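Local coordinates for protein importin-95 (PDB 4XRI) that acts as an importin-beta nuclear transport receptor, a flexible HEAT-repeat protein that carries protein cargo into the nucleus and probably binds a small GTPase, at residues L597-A602 / A639-F644; V611-L616 / A631-L636. The protein carries 2 engineered substitutions. All coordinates share one frame; numbering follows the deposited sequence.

Contact 1 of 2, residues L597-A602 / A639-F644; sequences LDKEIA and AMEEEF
D598 and A639 bring the two backbones to 4.5 Å between their CA atoms, where the turn at 597-602 passes the C-terminal end of helix 625-640. D598 and E641 each leave helical geometry with positive phi, and each leads into a short 3-10 segment, so two similar turns lie against each other. Such closeness suits alanine: the methyl of A639 lies 3.5 Å from D598 O. With its carboxylate swung anti to the backbone nitrogen (chi1 -160°), D598 rests OD1 beside A639 CA.

The long aliphatic stem of K599 bends at chi2 and again at chi4, and its CD passes 3.3 Å from A639 O. NZ then forms a salt bridge with E641 OE1 at 3.6 Å. The lysine chain crosses the extended E641 chain obliquely on the exposed side of the contact, and K599 CE also lies beside OE1, at 3.2 Å. Deeper in, the packing is apolar. I601 CG2 touches both A639 CB and M640 CG at 4.0 Å, its side chain crossing that of methionine at about a right angle. A bend at chi3 lets the pliable M640 bring CE over A602. Toward the outer edge, A602 CB stands 3.8 Å from E643 OE1, a plain methyl-to-carboxylate contact.

I601 further reaches V594 and I608, wedging the turn that joins helices 573-597 and 605-616 against helix 625-640.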
loop_
_atom_site.group_PDB
_atom_site.type_symbol
_atom_site.label_atom_id
_atom_site.label_comp_id
_atom_site.label_asym_id
_atom_site.label_seq_id
_atom_site.Cartn_x
_atom_site.Cartn_y
_atom_site.Cartn_z
ATOM N N LEU A 597 -12.389 15.829 24.809
ATOM C CA LEU A 597 -13.205 16.352 25.898
ATOM C C LEU A 597 -13.891 15.223 26.661
ATOM O O LEU A 597 -14.168 15.357 27.854
ATOM C CB LEU A 597 -14.247 17.338 25.364
ATOM C CG LEU A 597 -13.727 18.727 24.992
ATOM C CD1 LEU A 597 -14.810 19.555 24.315
ATOM C CD2 LEU A 597 -13.193 19.455 26.221
ATOM N N ASP A 598 -14.143 14.111 25.968
ATOM C CA ASP A 598 -14.864 12.971 26.533
ATOM C C ASP A 598 -16.206 13.413 27.113
ATOM O O ASP A 598 -17.003 14.041 26.420
ATOM C CB ASP A 598 -14.022 12.267 27.601
ATOM C CG ASP A 598 -14.485 10.846 27.867
ATOM O OD1 ASP A 598 -15.070 10.231 26.953
ATOM O OD2 ASP A 598 -14.273 10.347 28.991
ATOM N N LYS A 599 -16.441 13.094 28.384
ATOM C CA LYS A 599 -17.714 13.375 29.047
ATOM C C LYS A 599 -18.110 14.850 29.006
ATOM O O LYS A 599 -19.294 15.186 29.033
ATOM C CB LYS A 599 -17.657 12.911 30.504
ATOM C CG LYS A 599 -17.523 11.411 30.679
ATOM C CD LYS A 599 -18.846 10.710 30.443
ATOM C CE LYS A 599 -18.702 9.211 30.612
ATOM N NZ LYS A 599 -18.115 8.866 31.935
ATOM N N GLU A 600 -17.112 15.723 28.938
ATOM C CA GLU A 600 -17.348 17.162 28.990
ATOM C C GLU A 600 -17.996 17.705 27.715
ATOM O O GLU A 600 -18.388 18.869 27.660
ATOM C CB GLU A 600 -16.033 17.896 29.252
ATOM C CG GLU A 600 -15.308 17.438 30.511
ATOM C CD GLU A 600 -16.176 17.535 31.750
ATOM O OE1 GLU A 600 -16.876 18.555 31.910
ATOM O OE2 GLU A 600 -16.165 16.584 32.560
ATOM N N ILE A 601 -18.108 16.858 26.695
ATOM C CA ILE A 601 -18.699 17.259 25.419
ATOM C C ILE A 601 -20.220 17.322 25.504
ATOM O O ILE A 601 -20.873 17.944 24.668
ATOM C CB ILE A 601 -18.307 16.286 24.281
ATOM C CG1 ILE A 601 -18.531 16.919 22.903
ATOM C CG2 ILE A 601 -19.096 14.991 24.383
ATOM C CD1 ILE A 601 -17.610 18.069 22.594
ATOM N N ALA A 602 -20.770 16.684 26.533
ATOM C CA ALA A 602 -22.212 16.468 26.675
ATOM C C ALA A 602 -23.112 17.691 26.415
ATOM O O ALA A 602 -24.138 17.554 25.749
ATOM C CB ALA A 602 -22.506 15.904 28.066
ATOM N N ALA A 639 -18.126 8.930 24.091
ATOM C CA ALA A 639 -17.931 9.970 25.091
ATOM C C ALA A 639 -19.139 10.111 26.013
ATOM O O ALA A 639 -18.989 10.252 27.226
ATOM C CB ALA A 639 -17.630 11.297 24.416
ATOM N N MET A 640 -20.336 10.073 25.436
ATOM C CA MET A 640 -21.553 10.306 26.206
ATOM C C MET A 640 -22.144 9.022 26.788
ATOM O O MET A 640 -22.926 9.071 27.735
ATOM C CB MET A 640 -22.594 11.019 25.339
ATOM C CG MET A 640 -22.181 12.426 24.925
ATOM S SD MET A 640 -23.501 13.353 24.121
ATOM C CE MET A 640 -24.708 13.446 25.439
ATOM N N GLU A 641 -21.760 7.884 26.216
ATOM C CA GLU A 641 -22.218 6.570 26.673
ATOM C C GLU A 641 -23.745 6.477 26.712
ATOM O O GLU A 641 -24.400 6.740 25.709
ATOM C CB GLU A 641 -21.608 6.245 28.042
ATOM C CG GLU A 641 -20.102 6.014 27.968
ATOM C CD GLU A 641 -19.467 5.702 29.307
ATOM O OE1 GLU A 641 -19.916 6.255 30.329
ATOM O OE2 GLU A 641 -18.513 4.896 29.335
ATOM N N GLU A 642 -24.313 6.104 27.855
ATOM C CA GLU A 642 -25.764 5.920 27.957
ATOM C C GLU A 642 -26.537 7.213 27.691
ATOM O O GLU A 642 -27.708 7.177 27.320
ATOM C CB GLU A 642 -26.148 5.361 29.330
ATOM C CG GLU A 642 -25.443 6.015 30.505
ATOM C CD GLU A 642 -24.053 5.450 30.736
ATOM O OE1 GLU A 642 -23.186 6.190 31.250
ATOM O OE2 GLU A 642 -23.830 4.267 30.398
ATOM N N GLU A 643 -25.876 8.353 27.869
ATOM C CA GLU A 643 -26.477 9.645 27.549
ATOM C C GLU A 643 -26.728 9.792 26.048
ATOM O O GLU A 643 -27.524 10.630 25.623
ATOM C CB GLU A 643 -25.587 10.791 28.039
ATOM C CG GLU A 643 -26.199 11.616 29.156
ATOM C CD GLU A 643 -25.544 12.979 29.298
ATOM O OE1 GLU A 643 -24.403 13.045 29.804
ATOM O OE2 GLU A 643 -26.172 13.985 28.896
ATOM N N PHE A 644 -26.049 8.972 25.253
ATOM C CA PHE A 644 -26.182 9.017 23.800
ATOM C C PHE A 644 -27.495 8.388 23.333
ATOM O O PHE A 644 -27.942 8.631 22.213
ATOM C CB PHE A 644 -24.992 8.311 23.140
ATOM C CG PHE A 644 -25.011 8.355 21.638
ATOM C CD1 PHE A 644 -24.500 9.447 20.961
ATOM C CD2 PHE A 644 -25.531 7.298 20.907
ATOM C CE1 PHE A 644 -24.509 9.489 19.580
ATOM C CE2 PHE A 644 -25.550 7.339 19.528
ATOM C CZ PHE A 644 -25.035 8.435 18.864
#

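Contact 2 of 2, residues V611-L616 / A631-L636; sequences VLLQIL and AAISAL
L612 and I633 meet in the packing of two neighbouring antiparallel helices, the recurring arrangement of the HEAT-repeat solenoid to which importin-beta belongs. The segments 611-616 and 631-636 run at 153° to one another, with 11.2 Å between their axes. This spacing is wide, and the helices are bridged by long aliphatic side chains while their backbones stay well apart.

The interactions across the contact are all apolar. L612 and I633 both point at the opposite helix, and their chains run antiparallel, side by side. The CG of L612 lies anti to its own carbonyl carbon (chi1 -75°), and an extended chi2 (-173°) carries CD1 straight on, away from the backbone, to within 3.6 Å of I633 CG1. The same methyl meets A632 CB at 3.9 Å. Leucine suits this place because its reach puts a single methyl, CD1, against both I633 and the short side chain of A632. Looser contacts come from L613 and L616, nearly one turn of helix apart, whose branches converge on the isoleucine. L612 also touches V629, a further residue of helix 625-640. The layer extends into the adjoining helices where L612 packs on C587 of helix 573-597, and I633 and L613 on F651 of helix 648-660.

The polar bonds lie elsewhere. Backbone bonds such as L616 N to L612 O and L636 N to A632 O are those of regular helix, and S634 OG bonds to D677 OD2, away from the leucines.

At the tip of I633, the methyl CD1 stands 4.4 Å from L613 CD2 and 4.5 Å from L616 CD1.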
loop_
_atom_site.group_PDB
_atom_site.type_symbol
_atom_site.label_atom_id
_atom_site.label_comp_id
_atom_site.label_asym_id
_atom_site.label_seq_id
_atom_site.Cartn_x
_atom_site.Cartn_y
_atom_site.Cartn_z
ATOM N N VAL A 611 -26.548 18.849 13.468
ATOM C CA VAL A 611 -25.861 19.238 12.241
ATOM C C VAL A 611 -25.315 18.016 11.505
ATOM O O VAL A 611 -25.316 17.976 10.276
ATOM C CB VAL A 611 -24.709 20.245 12.517
ATOM C CG1 VAL A 611 -23.617 19.627 13.373
ATOM C CG2 VAL A 611 -24.129 20.766 11.211
ATOM N N LEU A 612 -24.882 17.007 12.255
ATOM C CA LEU A 612 -24.299 15.815 11.650
ATOM C C LEU A 612 -25.344 15.004 10.896
ATOM O O LEU A 612 -25.068 14.471 9.823
ATOM C CB LEU A 612 -23.621 14.938 12.707
ATOM C CG LEU A 612 -22.273 15.433 13.239
ATOM C CD1 LEU A 612 -21.637 14.382 14.138
ATOM C CD2 LEU A 612 -21.339 15.805 12.091
ATOM N N LEU A 613 -26.545 14.910 11.459
ATOM C CA LEU A 613 -27.624 14.183 10.803
ATOM C C LEU A 613 -28.154 14.960 9.602
ATOM O O LEU A 613 -28.536 14.372 8.591
ATOM C CB LEU A 613 -28.759 13.887 11.786
ATOM C CG LEU A 613 -28.445 12.836 12.852
ATOM C CD1 LEU A 613 -29.695 12.474 13.644
ATOM C CD2 LEU A 613 -27.830 11.600 12.222
ATOM N N GLN A 614 -28.175 16.285 9.723
ATOM C CA GLN A 614 -28.586 17.148 8.620
ATOM C C GLN A 614 -27.628 17.025 7.440
ATOM O O GLN A 614 -28.043 17.094 6.283
ATOM C CB GLN A 614 -28.670 18.605 9.079
ATOM C CG GLN A 614 -29.968 18.955 9.785
ATOM C CD GLN A 614 -29.994 20.381 10.296
ATOM O OE1 GLN A 614 -28.964 20.941 10.663
ATOM N NE2 GLN A 614 -31.179 20.979 10.312
ATOM N N ILE A 615 -26.348 16.844 7.741
ATOM C CA ILE A 615 -25.341 16.664 6.704
ATOM C C ILE A 615 -25.523 15.310 6.021
ATOM O O ILE A 615 -25.401 15.202 4.801
ATOM C CB ILE A 615 -23.917 16.784 7.280
ATOM C CG1 ILE A 615 -23.629 18.235 7.668
ATOM C CG2 ILE A 615 -22.881 16.310 6.276
ATOM C CD1 ILE A 615 -22.292 18.435 8.337
ATOM N N LEU A 616 -25.842 14.289 6.813
ATOM C CA LEU A 616 -26.097 12.950 6.283
ATOM C C LEU A 616 -27.254 12.934 5.287
ATOM O O LEU A 616 -27.186 12.264 4.257
ATOM C CB LEU A 616 -26.394 11.965 7.420
ATOM C CG LEU A 616 -25.212 11.389 8.203
ATOM C CD1 LEU A 616 -25.697 10.315 9.169
ATOM C CD2 LEU A 616 -24.160 10.828 7.258
ATOM N N ALA A 631 -17.719 8.712 11.920
ATOM C CA ALA A 631 -16.564 8.679 12.809
ATOM C C ALA A 631 -16.747 9.650 13.968
ATOM O O ALA A 631 -16.393 9.347 15.111
ATOM C CB ALA A 631 -15.294 9.004 12.041
ATOM N N ALA A 632 -17.314 10.813 13.662
ATOM C CA ALA A 632 -17.593 11.830 14.670
ATOM C C ALA A 632 -18.710 11.379 15.610
ATOM O O ALA A 632 -18.646 11.609 16.818
ATOM C CB ALA A 632 -17.957 13.145 14.007
ATOM N N ILE A 633 -19.726 10.730 15.049
ATOM C CA ILE A 633 -20.841 10.222 15.841
ATOM C C ILE A 633 -20.374 9.103 16.770
ATOM O O ILE A 633 -20.776 9.036 17.935
ATOM C CB ILE A 633 -21.981 9.709 14.940
ATOM C CG1 ILE A 633 -22.624 10.874 14.186
ATOM C CG2 ILE A 633 -23.033 8.981 15.763
ATOM C CD1 ILE A 633 -23.662 10.449 13.174
ATOM N N SER A 634 -19.518 8.231 16.245
ATOM C CA SER A 634 -18.918 7.163 17.037
ATOM C C SER A 634 -18.179 7.733 18.240
ATOM O O SER A 634 -18.269 7.202 19.349
ATOM C CB SER A 634 -17.962 6.328 16.184
ATOM O OG SER A 634 -17.194 5.451 16.990
ATOM N N ALA A 635 -17.453 8.821 18.005
ATOM C CA ALA A 635 -16.732 9.519 19.064
ATOM C C ALA A 635 -17.696 10.029 20.128
ATOM O O ALA A 635 -17.457 9.873 21.326
ATOM C CB ALA A 635 -15.928 10.667 18.489
ATOM N N LEU A 636 -18.798 10.620 19.681
ATOM C CA LEU A 636 -19.789 11.178 20.593
ATOM C C LEU A 636 -20.460 10.088 21.423
ATOM O O LEU A 636 -20.749 10.285 22.604
ATOM C CB LEU A 636 -20.844 11.971 19.822
ATOM C CG LEU A 636 -21.802 12.751 20.724
ATOM C CD1 LEU A 636 -21.044 13.841 21.469
ATOM C CD2 LEU A 636 -22.962 13.335 19.936
#

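Both contacts use helix 625-640: contact 1 takes its C-terminal end and contact 2 its middle, with their centres 14 Å apart. Contact 2 lies between the segments of contact 1 along the chain, and two side chains from the segments of contact 1 reach back to the helix face. I601 CG2 packs 3.7 Å from L636 CD1, and the ring of F644 brings CZ to 3.7 Å from I633 CG2. Through these two side chains the apolar packing around contact 1 joins that between helices 605-616 and 625-640. At the far side of contact 2, a glycerol, probably from the crystallisation liquor, lies about 4 Å from the side chain of L616.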